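Local coordinates for phosphoribosylformylglycinamidine synthase 2 (Thermus thermophilus, PDB 3VIU), which belongs to the PurM-like AIR synthase-related proteins, its single chain carrying two N-terminal and two C-terminal family domains, with ADP and a magnesium ion bound in this model, at residues Ala263-Ser268 with Gln305-Leu310; Ser267-Leu272 with Val280-Asp285; Pro385-Asp390 with Leu582-Glu587; Gln392-Arg397 with Ser577-Leu582. One frame throughout, in Å; residues are numbered along the deposited sequence.

Interaction 1 of 4, residues Ala263-Ser268 with Gln305-Leu310; sequences AGLTSS and QERMVL
G264, L265 and S268, in the first turns around helix 264-275, face R307 and V309 of strand 307-312. The two short axes run 10.0 Å apart at closest and 32° from parallel; the CA atoms of S268 and V309 come within 7.3 Å. R307 has CG anti to its carbonyl carbon (chi1 -78°), and a bend at chi3 (-57°) carries the guanidinium to the first turn of the helix. Its NH2 meets G264 CA at 3.7 Å, and L265 CG approaches the same group obliquely. At the guanidinium edge, in its plane, a water accepts from R307 NH1 at 2.9 Å and from L265 N at 3.0 Å, tying the arginine to the helix backbone. The backbone oxygens of S302 and S304, which accept from NH2 and NE, and T204 OG1, bonded to NH1, fix the group's rotation in this buried setting. One turn along the helix the contact becomes apolar: S268 CB touches V309 CG2 at 4.0 Å, while S268 OG bonds to D259 O of the preceding strand. The side chain of S268 is about 8 Å from the bound ADP. Such a helix laid over a mixed sheet belongs to the α/β build of the AIR synthase-related C-terminal domain.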
loop_
_atom_site.group_PDB
_atom_site.type_symbol
_atom_site.label_atom_id
_atom_site.label_comp_id
_atom_site.label_asym_id
_atom_site.label_seq_id
_atom_site.Cartn_x
_atom_site.Cartn_y
_atom_site.Cartn_z
ATOM N N ALA A 263 10.775 7.065 -16.466
ATOM C CA ALA A 263 10.776 7.371 -17.895
ATOM C C ALA A 263 10.414 8.831 -18.176
ATOM O O ALA A 263 10.177 9.211 -19.323
ATOM C CB ALA A 263 9.818 6.428 -18.634
ATOM N N GLY A 264 10.378 9.631 -17.114
ATOM C CA GLY A 264 10.068 11.051 -17.212
ATOM C C GLY A 264 9.104 11.542 -18.286
ATOM O O GLY A 264 7.959 11.095 -18.380
ATOM N N LEU A 265 9.583 12.488 -19.088
ATOM C CA LEU A 265 8.800 13.089 -20.163
ATOM C C LEU A 265 8.270 12.068 -21.155
ATOM O O LEU A 265 7.130 12.162 -21.601
ATOM C CB LEU A 265 9.647 14.124 -20.908
ATOM C CG LEU A 265 9.908 15.467 -20.232
ATOM C CD1 LEU A 265 11.041 16.190 -20.930
ATOM C CD2 LEU A 265 8.639 16.290 -20.264
ATOM N N THR A 266 9.097 11.091 -21.501
ATOM C CA THR A 266 8.682 10.065 -22.441
ATOM C C THR A 266 7.402 9.353 -21.991
ATOM O O THR A 266 6.426 9.310 -22.738
ATOM C CB THR A 266 9.797 9.030 -22.649
ATOM O OG1 THR A 266 10.958 9.682 -23.180
ATOM C CG2 THR A 266 9.346 7.946 -23.611
ATOM N N SER A 267 7.389 8.813 -20.773
ATOM C CA SER A 267 6.210 8.101 -20.272
ATOM C C SER A 267 5.023 9.024 -19.981
ATOM O O SER A 267 3.871 8.640 -20.165
ATOM C CB SER A 267 6.560 7.311 -19.009
ATOM O OG SER A 267 6.991 8.175 -17.969
ATOM N N SER A 268 5.300 10.238 -19.525
ATOM C CA SER A 268 4.233 11.178 -19.226
ATOM C C SER A 268 3.404 11.513 -20.451
ATOM O O SER A 268 2.193 11.297 -20.465
ATOM C CB SER A 268 4.804 12.475 -18.647
ATOM O OG SER A 268 5.195 12.305 -17.300
ATOM N N GLN A 305 12.867 14.696 -9.919
ATOM C CA GLN A 305 11.701 14.813 -9.048
ATOM C C GLN A 305 10.913 16.106 -9.204
ATOM O O GLN A 305 11.368 17.062 -9.839
ATOM C CB GLN A 305 12.119 14.671 -7.583
ATOM C CG GLN A 305 12.852 13.384 -7.252
ATOM C CD GLN A 305 11.994 12.156 -7.456
ATOM O OE1 GLN A 305 10.895 12.055 -6.918
ATOM N NE2 GLN A 305 12.499 11.212 -8.234
ATOM N N GLU A 306 9.734 16.109 -8.584
ATOM C CA GLU A 306 8.791 17.226 -8.593
ATOM C C GLU A 306 8.565 17.922 -9.930
ATOM O O GLU A 306 8.684 19.145 -10.037
ATOM C CB GLU A 306 9.149 18.276 -7.525
ATOM C CG GLU A 306 10.566 18.236 -7.016
ATOM C CD GLU A 306 10.789 17.203 -5.922
ATOM O OE1 GLU A 306 11.969 16.945 -5.613
ATOM O OE2 GLU A 306 9.808 16.658 -5.366
ATOM N N ARG A 307 8.234 17.134 -10.949
ATOM C CA ARG A 307 7.939 17.670 -12.274
ATOM C C ARG A 307 6.496 17.287 -12.588
ATOM O O ARG A 307 6.043 16.195 -12.234
ATOM C CB ARG A 307 8.894 17.107 -13.325
ATOM C CG ARG A 307 10.268 17.751 -13.308
ATOM C CD ARG A 307 11.095 17.225 -14.454
ATOM N NE ARG A 307 11.202 15.771 -14.395
ATOM C CZ ARG A 307 11.658 15.013 -15.387
ATOM N NH1 ARG A 307 12.052 15.569 -16.527
ATOM N NH2 ARG A 307 11.709 13.697 -15.240
HETATM N N MSE A 308 5.781 18.186 -13.255
HETATM C CA MSE A 308 4.375 17.956 -13.552
HETATM C C MSE A 308 3.967 18.420 -14.954
HETATM O O MSE A 308 4.403 19.470 -15.430
HETATM C CB MSE A 308 3.532 18.697 -12.503
HETATM C CG MSE A 308 2.131 18.160 -12.296
HETATM SE SE MSE A 308 2.134 16.536 -11.219
HETATM C CE MSE A 308 1.745 17.309 -9.478
ATOM N N VAL A 309 3.119 17.630 -15.603
ATOM C CA VAL A 309 2.602 17.949 -16.928
ATOM C C VAL A 309 1.137 18.385 -16.776
ATOM O O VAL A 309 0.360 17.712 -16.097
ATOM C CB VAL A 309 2.663 16.713 -17.857
ATOM C CG1 VAL A 309 1.854 16.957 -19.113
ATOM C CG2 VAL A 309 4.107 16.418 -18.226
ATOM N N LEU A 310 0.762 19.510 -17.385
ATOM C CA LEU A 310 -0.621 19.978 -17.301
ATOM C C LEU A 310 -1.167 20.433 -18.654
ATOM O O LEU A 310 -0.463 21.064 -19.441
ATOM C CB LEU A 310 -0.753 21.114 -16.281
ATOM C CG LEU A 310 -0.261 20.815 -14.862
ATOM C CD1 LEU A 310 1.222 21.102 -14.786
ATOM C CD2 LEU A 310 -0.998 21.666 -13.857
HETATM O O HOH W 1 12.368 13.525 -18.547
#

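Interaction 2 of 4, residues Ser267-Leu272 with Val280-Asp285; sequences SSLSEL and VELHLD
L269 reaches across to L282 with its CG anti to the carbonyl carbon (chi1 -51°) and CD1 extended straight beyond, while L282 answers with CG anti to its backbone N (chi1 173°). Both belong to a helix packed on the mixed sheet of the α/β domain and the strand of that sheet that follows it: helix 264-275 leads through a short link into strand 279-283, and the two short axes run nearly antiparallel, at 158° and 9.1 Å apart. The two leucine side chains cross at about a right angle, so L269 CD1 sits against the whole branch of L282, 3.7 Å from CD2 and 3.9 Å from CD1. L269 CD2 and L272 lean instead on V309 of strand 307-312, so the helix spans more than one strand. Across the sheet, strand 279-283 lies between strands 331-338 and 342-347, and L282 and V280 also touch A335 on the first of these. E281 points the other way and forms salt bridges with R336 and R344. S270 turns away from the strand, its OG bonded to T266 O within the helix. V280 meets the helix at L269: its CG1, placed between the backbone N and the carbonyl carbon, touches L269 CB at 3.8 Å and L269 O at 3.7 Å.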
loop_
_atom_site.group_PDB
_atom_site.type_symbol
_atom_site.label_atom_id
_atom_site.label_comp_id
_atom_site.label_asym_id
_atom_site.label_seq_id
_atom_site.Cartn_x
_atom_site.Cartn_y
_atom_site.Cartn_z
ATOM N N SER A 267 7.389 8.813 -20.773
ATOM C CA SER A 267 6.210 8.101 -20.272
ATOM C C SER A 267 5.023 9.024 -19.981
ATOM O O SER A 267 3.871 8.640 -20.165
ATOM C CB SER A 267 6.560 7.311 -19.009
ATOM O OG SER A 267 6.991 8.175 -17.969
ATOM N N SER A 268 5.300 10.238 -19.525
ATOM C CA SER A 268 4.233 11.178 -19.226
ATOM C C SER A 268 3.404 11.513 -20.451
ATOM O O SER A 268 2.193 11.297 -20.465
ATOM C CB SER A 268 4.804 12.475 -18.647
ATOM O OG SER A 268 5.195 12.305 -17.300
ATOM N N LEU A 269 4.068 12.034 -21.480
ATOM C CA LEU A 269 3.398 12.444 -22.717
ATOM C C LEU A 269 2.842 11.314 -23.580
ATOM O O LEU A 269 1.694 11.373 -24.014
ATOM C CB LEU A 269 4.343 13.316 -23.547
ATOM C CG LEU A 269 4.954 14.473 -22.744
ATOM C CD1 LEU A 269 5.869 15.289 -23.635
ATOM C CD2 LEU A 269 3.854 15.343 -22.159
ATOM N N SER A 270 3.647 10.289 -23.830
ATOM C CA SER A 270 3.193 9.174 -24.651
ATOM C C SER A 270 1.978 8.519 -24.002
ATOM O O SER A 270 1.027 8.129 -24.683
ATOM C CB SER A 270 4.311 8.143 -24.825
ATOM O OG SER A 270 4.593 7.491 -23.601
ATOM N N GLU A 271 2.015 8.401 -22.680
ATOM C CA GLU A 271 0.909 7.811 -21.943
ATOM C C GLU A 271 -0.296 8.725 -22.138
ATOM O O GLU A 271 -1.368 8.287 -22.558
ATOM C CB GLU A 271 1.262 7.731 -20.461
ATOM C CG GLU A 271 0.682 6.544 -19.719
ATOM C CD GLU A 271 1.273 6.408 -18.320
ATOM O OE1 GLU A 271 0.725 7.009 -17.365
ATOM O OE2 GLU A 271 2.305 5.712 -18.185
ATOM N N LEU A 272 -0.101 10.006 -21.835
ATOM C CA LEU A 272 -1.154 11.004 -21.973
ATOM C C LEU A 272 -1.712 11.014 -23.391
ATOM O O LEU A 272 -2.928 11.086 -23.589
ATOM C CB LEU A 272 -0.613 12.393 -21.617
ATOM C CG LEU A 272 -1.507 13.602 -21.892
ATOM C CD1 LEU A 272 -2.895 13.389 -21.300
ATOM C CD2 LEU A 272 -0.855 14.847 -21.305
ATOM N N VAL A 280 1.470 13.517 -29.488
ATOM C CA VAL A 280 2.025 14.715 -28.885
ATOM C C VAL A 280 3.379 15.094 -29.486
ATOM O O VAL A 280 4.239 14.242 -29.704
ATOM C CB VAL A 280 2.170 14.535 -27.356
ATOM C CG1 VAL A 280 2.820 13.207 -27.069
ATOM C CG2 VAL A 280 3.009 15.671 -26.761
ATOM N N GLU A 281 3.546 16.379 -29.769
ATOM C CA GLU A 281 4.789 16.893 -30.320
ATOM C C GLU A 281 5.510 17.576 -29.160
ATOM O O GLU A 281 4.983 18.523 -28.566
ATOM C CB GLU A 281 4.498 17.916 -31.427
ATOM C CG GLU A 281 5.738 18.478 -32.133
ATOM C CD GLU A 281 5.391 19.487 -33.236
ATOM O OE1 GLU A 281 5.288 20.706 -32.950
ATOM O OE2 GLU A 281 5.207 19.049 -34.388
ATOM N N LEU A 282 6.702 17.094 -28.827
ATOM C CA LEU A 282 7.475 17.673 -27.732
ATOM C C LEU A 282 8.626 18.528 -28.256
ATOM O O LEU A 282 9.413 18.092 -29.092
ATOM C CB LEU A 282 8.019 16.557 -26.821
ATOM C CG LEU A 282 8.993 16.924 -25.689
ATOM C CD1 LEU A 282 8.394 17.985 -24.772
ATOM C CD2 LEU A 282 9.323 15.667 -24.893
ATOM N N HIS A 283 8.702 19.758 -27.769
ATOM C CA HIS A 283 9.759 20.677 -28.163
ATOM C C HIS A 283 10.751 20.697 -27.006
ATOM O O HIS A 283 10.591 21.465 -26.064
ATOM C CB HIS A 283 9.180 22.074 -28.380
ATOM C CG HIS A 283 8.202 22.158 -29.514
ATOM N ND1 HIS A 283 8.588 22.406 -30.814
ATOM C CD2 HIS A 283 6.854 22.025 -29.542
ATOM C CE1 HIS A 283 7.520 22.424 -31.593
ATOM N NE2 HIS A 283 6.455 22.195 -30.846
ATOM N N LEU A 284 11.765 19.844 -27.069
ATOM C CA LEU A 284 12.738 19.775 -25.988
ATOM C C LEU A 284 13.429 21.087 -25.684
ATOM O O LEU A 284 13.862 21.304 -24.554
ATOM C CB LEU A 284 13.792 18.695 -26.267
ATOM C CG LEU A 284 13.299 17.259 -26.055
ATOM C CD1 LEU A 284 14.404 16.268 -26.420
ATOM C CD2 LEU A 284 12.851 17.079 -24.600
ATOM N N ASP A 285 13.527 21.967 -26.675
ATOM C CA ASP A 285 14.193 23.244 -26.457
ATOM C C ASP A 285 13.448 24.130 -25.475
ATOM O O ASP A 285 14.033 25.033 -24.885
ATOM C CB ASP A 285 14.375 24.001 -27.778
ATOM C CG ASP A 285 15.241 23.249 -28.767
ATOM O OD1 ASP A 285 16.282 22.697 -28.347
ATOM O OD2 ASP A 285 14.884 23.222 -29.962
#

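Interaction 3 of 4, residues Pro385-Asp390 with Leu582-Glu587; sequences PPLEAD and LLTGKE
A389 and L583 make the tighter half of this contact, where the loop leading to helix 391-399 passes the last turn of helix 578-584. A389 CB lies against the forked end of L583, 3.9 Å from CD2 and 4.1 Å from CD1. L583 holds CG anti to its carbonyl carbon (chi1 -60°) with the chain extended beyond, which brings both methyls out to the loop. The second half is looser: L387 CD2 and T584 CG2 meet at 4.2 Å, the two side chains crossing at about a right angle. L650 of helix 650-653 touches both L387 and L583 and so joins the two halves, while V394 also packs on A389. The solvent side is formed by exposed residues: E388 directs its CB away from the helix, and P386, G585 and K586 are exposed as well. The polar end of T584 serves its own chain. OG1 accepts from K586 N at 3.0 Å (N-H...O angle 150°), an ST turn, and is also bonded to L580 O one turn back. G585, with positive phi, leaves the helix here. On the loop side D390 OD1 caps Q392 N. The contact is thus surface packing of the loop before the D390 N-cap on the C-terminal end of helix 578-584, which closes with an ST turn.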
loop_
_atom_site.group_PDB
_atom_site.type_symbol
_atom_site.label_atom_id
_atom_site.label_comp_id
_atom_site.label_asym_id
_atom_site.label_seq_id
_atom_site.Cartn_x
_atom_site.Cartn_y
_atom_site.Cartn_z
ATOM N N PRO A 385 5.193 -30.174 15.211
ATOM C CA PRO A 385 5.539 -31.018 16.356
ATOM C C PRO A 385 4.879 -30.599 17.661
ATOM O O PRO A 385 4.529 -29.432 17.841
ATOM C CB PRO A 385 7.049 -30.875 16.431
ATOM C CG PRO A 385 7.234 -29.443 16.063
ATOM C CD PRO A 385 6.318 -29.293 14.859
ATOM N N PRO A 386 4.691 -31.555 18.587
ATOM C CA PRO A 386 4.071 -31.226 19.874
ATOM C C PRO A 386 4.971 -30.201 20.562
ATOM O O PRO A 386 6.178 -30.414 20.687
ATOM C CB PRO A 386 4.058 -32.570 20.602
ATOM C CG PRO A 386 3.913 -33.556 19.477
ATOM C CD PRO A 386 4.892 -33.010 18.459
ATOM N N LEU A 387 4.392 -29.085 20.987
ATOM C CA LEU A 387 5.175 -28.044 21.637
ATOM C C LEU A 387 4.644 -27.726 23.021
ATOM O O LEU A 387 3.457 -27.888 23.295
ATOM C CB LEU A 387 5.159 -26.769 20.794
ATOM C CG LEU A 387 5.727 -26.879 19.381
ATOM C CD1 LEU A 387 5.461 -25.591 18.631
ATOM C CD2 LEU A 387 7.221 -27.176 19.445
ATOM N N GLU A 388 5.537 -27.266 23.887
ATOM C CA GLU A 388 5.172 -26.898 25.246
ATOM C C GLU A 388 6.038 -25.747 25.724
ATOM O O GLU A 388 7.243 -25.707 25.464
ATOM C CB GLU A 388 5.336 -28.092 26.188
ATOM C CG GLU A 388 4.135 -29.018 26.227
ATOM C CD GLU A 388 4.330 -30.169 27.192
ATOM O OE1 GLU A 388 3.338 -30.878 27.482
ATOM O OE2 GLU A 388 5.479 -30.365 27.652
ATOM N N ALA A 389 5.419 -24.809 26.426
ATOM C CA ALA A 389 6.145 -23.659 26.934
ATOM C C ALA A 389 5.329 -22.964 28.002
ATOM O O ALA A 389 4.115 -23.130 28.071
ATOM C CB ALA A 389 6.449 -22.693 25.796
ATOM N N ASP A 390 6.002 -22.190 28.842
ATOM C CA ASP A 390 5.314 -21.468 29.896
ATOM C C ASP A 390 4.615 -20.247 29.300
ATOM O O ASP A 390 5.266 -19.291 28.892
ATOM C CB ASP A 390 6.310 -21.042 30.977
ATOM C CG ASP A 390 5.695 -20.113 32.001
ATOM O OD1 ASP A 390 4.455 -20.124 32.147
ATOM O OD2 ASP A 390 6.450 -19.376 32.668
ATOM N N LEU A 582 8.925 -18.282 17.446
ATOM C CA LEU A 582 9.548 -17.962 18.721
ATOM C C LEU A 582 10.069 -19.205 19.431
ATOM O O LEU A 582 11.130 -19.166 20.046
ATOM C CB LEU A 582 8.551 -17.248 19.638
ATOM C CG LEU A 582 9.063 -16.985 21.060
ATOM C CD1 LEU A 582 9.959 -15.765 21.043
ATOM C CD2 LEU A 582 7.897 -16.767 22.017
ATOM N N LEU A 583 9.329 -20.306 19.337
ATOM C CA LEU A 583 9.721 -21.541 20.007
ATOM C C LEU A 583 10.634 -22.500 19.230
ATOM O O LEU A 583 11.338 -23.309 19.834
ATOM C CB LEU A 583 8.466 -22.292 20.472
ATOM C CG LEU A 583 7.582 -21.519 21.462
ATOM C CD1 LEU A 583 6.311 -22.312 21.737
ATOM C CD2 LEU A 583 8.349 -21.254 22.757
ATOM N N THR A 584 10.630 -22.421 17.903
ATOM C CA THR A 584 11.473 -23.315 17.110
ATOM C C THR A 584 12.498 -22.548 16.295
ATOM O O THR A 584 13.443 -23.128 15.759
ATOM C CB THR A 584 10.644 -24.151 16.126
ATOM O OG1 THR A 584 10.098 -23.291 15.115
ATOM C CG2 THR A 584 9.524 -24.875 16.857
ATOM N N GLY A 585 12.309 -21.242 16.204
ATOM C CA GLY A 585 13.220 -20.437 15.421
ATOM C C GLY A 585 12.976 -20.673 13.942
ATOM O O GLY A 585 13.721 -20.187 13.099
ATOM N N LYS A 586 11.919 -21.409 13.621
ATOM C CA LYS A 586 11.634 -21.711 12.227
ATOM C C LYS A 586 10.197 -21.421 11.799
ATOM O O LYS A 586 9.338 -21.108 12.631
ATOM C CB LYS A 586 11.997 -23.177 11.957
ATOM C CG LYS A 586 13.444 -23.502 12.371
ATOM C CD LYS A 586 13.954 -24.829 11.810
ATOM C CE LYS A 586 13.364 -26.034 12.516
ATOM N NZ LYS A 586 13.847 -27.299 11.891
ATOM N N GLU A 587 9.953 -21.489 10.493
ATOM C CA GLU A 587 8.619 -21.253 9.959
ATOM C C GLU A 587 8.287 -22.381 9.002
ATOM O O GLU A 587 8.994 -22.621 8.025
ATOM C CB GLU A 587 8.522 -19.893 9.247
ATOM C CG GLU A 587 9.219 -19.804 7.907
ATOM C CD GLU A 587 8.920 -18.505 7.156
ATOM O OE1 GLU A 587 9.366 -18.390 5.996
ATOM O OE2 GLU A 587 8.254 -17.603 7.715
#

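Interaction 4 of 4, residues Gln392-Arg397 with Ser577-Leu582; sequences QEVLRR and SEVLYL
R397 and L582 slant across each other as the main pair, in a contact of two helices whose short axes lie 10.9 Å apart and cross at 101°. L582, with CG anti to its backbone N (chi1 174°), holds its isobutyl end to the flank of the arginine. CD2 touches R397 CB at 3.7 Å, CD1 comes within 4.0 Å of R397 NE, and CG approaches R397 CZ at 4.1 Å. A bend at chi3 (67°) turns the guanidinium so that one face lies over L582, with CD2 set 4.0 Å above its plane and toward the rim. The arginine thus contributes its aliphatic stem and a guanidinium face to the contact with the leucine. Deeper in, two buried valines meet at an oblique angle through single methyls, V394 CG1 and V579 CG2, 3.8 Å apart. Where helix 578-584 begins, S577 is the N-cap, its OG accepting from L580 N at 3.1 Å. V394 also touches F654, and E578 N bonds to E656, so the loop after helix 650-653 joins both. Helix 391-399 also rests on strand 702-707 through L395 and R396, both touching W706, and R396 forms a salt bridge with E710 of helix 708-723.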
loop_
_atom_site.group_PDB
_atom_site.type_symbol
_atom_site.label_atom_id
_atom_site.label_comp_id
_atom_site.label_asym_id
_atom_site.label_seq_id
_atom_site.Cartn_x
_atom_site.Cartn_y
_atom_site.Cartn_z
ATOM N N GLN A 392 3.194 -17.890 30.669
ATOM C CA GLN A 392 3.476 -16.676 31.430
ATOM C C GLN A 392 4.581 -15.931 30.710
ATOM O O GLN A 392 4.556 -14.708 30.596
ATOM C CB GLN A 392 3.965 -17.004 32.842
ATOM C CG GLN A 392 2.875 -17.263 33.879
ATOM C CD GLN A 392 2.031 -16.033 34.168
ATOM O OE1 GLN A 392 2.488 -14.902 34.012
ATOM N NE2 GLN A 392 0.802 -16.252 34.606
ATOM N N GLU A 393 5.550 -16.686 30.208
ATOM C CA GLU A 393 6.685 -16.091 29.525
ATOM C C GLU A 393 6.541 -15.965 28.012
ATOM O O GLU A 393 7.142 -15.079 27.404
ATOM C CB GLU A 393 7.961 -16.857 29.887
ATOM C CG GLU A 393 9.081 -15.935 30.348
ATOM C CD GLU A 393 10.230 -15.888 29.363
ATOM O OE1 GLU A 393 10.932 -14.854 29.311
ATOM O OE2 GLU A 393 10.437 -16.898 28.649
ATOM N N VAL A 394 5.747 -16.834 27.397
ATOM C CA VAL A 394 5.552 -16.747 25.958
ATOM C C VAL A 394 4.904 -15.425 25.542
ATOM O O VAL A 394 5.299 -14.827 24.541
ATOM C CB VAL A 394 4.705 -17.922 25.434
ATOM C CG1 VAL A 394 4.165 -17.613 24.038
ATOM C CG2 VAL A 394 5.568 -19.179 25.385
ATOM N N LEU A 395 3.916 -14.966 26.304
ATOM C CA LEU A 395 3.252 -13.710 25.972
ATOM C C LEU A 395 4.238 -12.547 26.067
ATOM O O LEU A 395 4.235 -11.660 25.214
ATOM C CB LEU A 395 2.060 -13.460 26.902
ATOM C CG LEU A 395 1.403 -12.079 26.792
ATOM C CD1 LEU A 395 0.891 -11.849 25.373
ATOM C CD2 LEU A 395 0.268 -11.971 27.795
ATOM N N ARG A 396 5.080 -12.556 27.101
ATOM C CA ARG A 396 6.071 -11.496 27.269
ATOM C C ARG A 396 7.100 -11.560 26.148
ATOM O O ARG A 396 7.550 -10.528 25.653
ATOM C CB ARG A 396 6.785 -11.607 28.629
ATOM C CG ARG A 396 5.914 -11.271 29.850
ATOM C CD ARG A 396 6.766 -10.988 31.095
ATOM N NE ARG A 396 7.423 -12.184 31.617
ATOM C CZ ARG A 396 6.893 -12.988 32.534
ATOM N NH1 ARG A 396 5.695 -12.726 33.042
ATOM N NH2 ARG A 396 7.552 -14.070 32.931
ATOM N N ARG A 397 7.464 -12.771 25.737
ATOM C CA ARG A 397 8.447 -12.924 24.669
ATOM C C ARG A 397 7.889 -12.491 23.312
ATOM O O ARG A 397 8.627 -11.960 22.474
ATOM C CB ARG A 397 8.954 -14.371 24.610
ATOM C CG ARG A 397 9.855 -14.742 25.787
ATOM C CD ARG A 397 10.081 -16.246 25.892
ATOM N NE ARG A 397 10.850 -16.812 24.782
ATOM C CZ ARG A 397 10.973 -18.121 24.549
ATOM N NH1 ARG A 397 10.375 -19.004 25.345
ATOM N NH2 ARG A 397 11.697 -18.551 23.520
ATOM N N SER A 577 3.037 -19.571 12.303
ATOM C CA SER A 577 2.672 -18.574 13.298
ATOM C C SER A 577 3.860 -17.920 13.964
ATOM O O SER A 577 5.013 -18.343 13.794
ATOM C CB SER A 577 1.808 -19.201 14.381
ATOM O OG SER A 577 2.586 -20.062 15.197
ATOM N N GLU A 578 3.554 -16.878 14.737
ATOM C CA GLU A 578 4.558 -16.146 15.490
ATOM C C GLU A 578 5.088 -17.040 16.608
ATOM O O GLU A 578 6.289 -17.190 16.779
ATOM C CB GLU A 578 3.951 -14.886 16.117
ATOM C CG GLU A 578 3.794 -13.706 15.190
ATOM C CD GLU A 578 5.118 -13.268 14.581
ATOM O OE1 GLU A 578 6.170 -13.413 15.252
ATOM O OE2 GLU A 578 5.094 -12.769 13.433
ATOM N N VAL A 579 4.181 -17.639 17.369
ATOM C CA VAL A 579 4.590 -18.478 18.477
ATOM C C VAL A 579 5.447 -19.646 18.013
ATOM O O VAL A 579 6.333 -20.087 18.740
ATOM C CB VAL A 579 3.368 -19.015 19.277
ATOM C CG1 VAL A 579 2.711 -20.176 18.527
ATOM C CG2 VAL A 579 3.814 -19.441 20.676
ATOM N N LEU A 580 5.186 -20.152 16.811
ATOM C CA LEU A 580 5.979 -21.267 16.295
ATOM C C LEU A 580 7.410 -20.790 16.081
ATOM O O LEU A 580 8.369 -21.447 16.498
ATOM C CB LEU A 580 5.416 -21.785 14.965
ATOM C CG LEU A 580 6.306 -22.812 14.240
ATOM C CD1 LEU A 580 6.498 -24.055 15.106
ATOM C CD2 LEU A 580 5.681 -23.194 12.917
ATOM N N TYR A 581 7.543 -19.638 15.432
ATOM C CA TYR A 581 8.849 -19.062 15.151
ATOM C C TYR A 581 9.627 -18.771 16.428
ATOM O O TYR A 581 10.833 -18.975 16.480
ATOM C CB TYR A 581 8.708 -17.765 14.359
ATOM C CG TYR A 581 10.025 -17.075 14.125
ATOM C CD1 TYR A 581 10.940 -17.572 13.196
ATOM C CD2 TYR A 581 10.366 -15.928 14.836
ATOM C CE1 TYR A 581 12.157 -16.942 12.979
ATOM C CE2 TYR A 581 11.584 -15.289 14.627
ATOM C CZ TYR A 581 12.474 -15.802 13.697
ATOM O OH TYR A 581 13.682 -15.177 13.483
ATOM N N LEU A 582 8.925 -18.282 17.446
ATOM C CA LEU A 582 9.548 -17.962 18.721
ATOM C C LEU A 582 10.069 -19.205 19.431
ATOM O O LEU A 582 11.130 -19.166 20.046
ATOM C CB LEU A 582 8.551 -17.248 19.638
ATOM C CG LEU A 582 9.063 -16.985 21.060
ATOM C CD1 LEU A 582 9.959 -15.765 21.043
ATOM C CD2 LEU A 582 7.897 -16.767 22.017
#

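In the fold
The contacts form two clusters on opposite sides of the chain's centre. Interactions 1 and 2, centres 9 Å apart, share helix 264-275 and residues S267 and S268; both reach the same seven-stranded β-sheet, near the ADP. Both close before interactions 3 and 4 open; these, centres 8 Å apart, share helix 578-584 and L582, and interaction 4 lies within the chain span of interaction 3. Between the clusters, centres lie 49 to 59 Å apart and nothing touches. The chain has two seven-stranded mixed β-sheets of the same strand order, one in each half; the first pair is buried where helix 264-275 packs on its β-sheet, the second packs helix 391-399 and the loop before it onto helix 578-584.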